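Side-chain contact in hypothetical UPF0270 protein PA3463 (Pseudomonas aeruginosa, PDB 1Y0N), which is of unknown function and belongs to the uncharacterised UPF0270 family, as a small single-chain protein with two main helices and a three-stranded antiparallel sheet: residues 55-58 and 59-62. Sequence-based numbering, arbitrary orientation.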
loop_
_atom_site.group_PDB
_atom_site.type_symbol
_atom_site.label_atom_id
_atom_site.label_comp_id
_atom_site.label_asym_id
_atom_site.label_seq_id
_atom_site.Cartn_x
_atom_site.Cartn_y
_atom_site.Cartn_z
ATOM N N LEU A 55 0.615 2.828 4.520
ATOM C CA LEU A 55 0.414 3.604 5.715
ATOM C C LEU A 55 -0.325 2.807 6.793
ATOM O O LEU A 55 -1.332 2.159 6.539
ATOM C CB LEU A 55 -0.382 4.875 5.394
ATOM C CG LEU A 55 0.299 5.992 4.619
ATOM C CD1 LEU A 55 -0.666 7.169 4.670
ATOM C CD2 LEU A 55 1.713 6.447 5.221
ATOM N N PHE A 56 0.181 2.899 7.998
ATOM C CA PHE A 56 -0.412 2.207 9.138
ATOM C C PHE A 56 -0.790 3.179 10.270
ATOM O O PHE A 56 0.022 4.006 10.625
ATOM C CB PHE A 56 0.600 1.223 9.726
ATOM C CG PHE A 56 0.071 0.479 10.924
ATOM C CD1 PHE A 56 -0.998 -0.436 10.787
ATOM C CD2 PHE A 56 0.573 0.738 12.189
ATOM C CE1 PHE A 56 -1.495 -1.144 11.907
ATOM C CE2 PHE A 56 0.059 0.028 13.319
ATOM C CZ PHE A 56 -0.985 -0.893 13.143
ATOM N N ASP A 57 -2.015 3.042 10.793
ATOM C CA ASP A 57 -2.544 3.865 11.887
ATOM C C ASP A 57 -2.523 3.062 13.191
ATOM O O ASP A 57 -3.275 2.129 13.331
ATOM C CB ASP A 57 -3.997 4.231 11.597
ATOM C CG ASP A 57 -4.595 5.233 12.630
ATOM O OD1 ASP A 57 -3.847 5.721 13.532
ATOM O OD2 ASP A 57 -5.810 5.546 12.510
ATOM N N PRO A 58 -1.632 3.413 14.123
ATOM C CA PRO A 58 -1.494 2.889 15.504
ATOM C C PRO A 58 -2.825 2.554 16.181
ATOM O O PRO A 58 -3.014 1.426 16.663
ATOM C CB PRO A 58 -0.812 4.046 16.218
ATOM C CG PRO A 58 0.088 4.612 15.181
ATOM C CD PRO A 58 -0.585 4.409 13.835
ATOM N N GLU A 59 -3.716 3.533 16.213
ATOM C CA GLU A 59 -5.083 3.371 16.700
ATOM C C GLU A 59 -5.970 3.146 15.483
ATOM O O GLU A 59 -5.800 3.793 14.468
ATOM C CB GLU A 59 -5.536 4.639 17.438
ATOM C CG GLU A 59 -5.718 5.882 16.523
ATOM C CD GLU A 59 -6.309 7.118 17.250
ATOM O OE1 GLU A 59 -7.477 7.033 17.748
ATOM O OE2 GLU A 59 -5.608 8.174 17.277
ATOM N N SER A 60 -6.941 2.264 15.609
ATOM C CA SER A 60 -7.651 1.687 14.469
ATOM C C SER A 60 -6.860 0.494 13.994
ATOM O O SER A 60 -7.443 -0.443 13.485
ATOM C CB SER A 60 -7.911 2.684 13.326
ATOM O OG SER A 60 -6.798 2.800 12.451
ATOM N N GLN A 61 -5.539 0.522 14.215
ATOM C CA GLN A 61 -4.597 -0.516 13.746
ATOM C C GLN A 61 -4.736 -0.840 12.259
ATOM O O GLN A 61 -4.256 -1.864 11.792
ATOM C CB GLN A 61 -4.689 -1.804 14.599
ATOM C CG GLN A 61 -4.052 -1.706 16.011
ATOM C CD GLN A 61 -4.156 -3.014 16.781
ATOM O OE1 GLN A 61 -4.687 -4.017 16.294
ATOM N NE2 GLN A 61 -3.649 -3.008 17.996
ATOM N N GLN A 62 -5.377 0.063 11.518
ATOM C CA GLN A 62 -5.703 -0.151 10.112
ATOM C C GLN A 62 -4.549 0.269 9.149
ATOM O O GLN A 62 -3.796 1.181 9.419
ATOM C CB GLN A 62 -6.987 0.605 9.786
ATOM C CG GLN A 62 -8.266 -0.203 9.850
ATOM C CD GLN A 62 -9.384 0.409 8.949
ATOM O OE1 GLN A 62 -10.034 1.400 9.323
ATOM N NE2 GLN A 62 -9.602 -0.192 7.765
#
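Asp57 and Gln62 close the loop through their backbones: Asp57 N donates to Gln62 O over 2.9 Å. The same carbonyl takes a softer CA-H...O approach from Phe56 CA, 3.5 Å away, so one oxygen meets two successive residues of the outgoing chain, the second more weakly.

The polar side-chain work is done inside the turn. The Asp57 carboxylate leans across the loop, its CG anti to the backbone N (chi1 -174°), which brings OD2 to 2.9 Å from Ser60 OG. Alongside the same carboxylate, the CG methylene of Glu59 passes 3.5 Å from Asp57 OD1. Ser60 OG also accepts from Gln62 N at 3.2 Å, which makes residues 60-62 an ST turn. Ser60 thus sits between the carboxylate and the returning backbone.

Nonpolar contact is lighter. With CG anti to the backbone N (chi1 179°), the Phe56 side chain is carried alongside the backbone of Gln61, and its ring brings CZ within 4.1 Å of Gln61 CB. Beyond the loop, Phe56 also touches Met3 of strand 3-4 and Ile5 just after it.

Taken together, this is a surface beta-hairpin connection, reversing the chain between the antiparallel strands 52-56 and 63-67, with an ST turn on its returning arm.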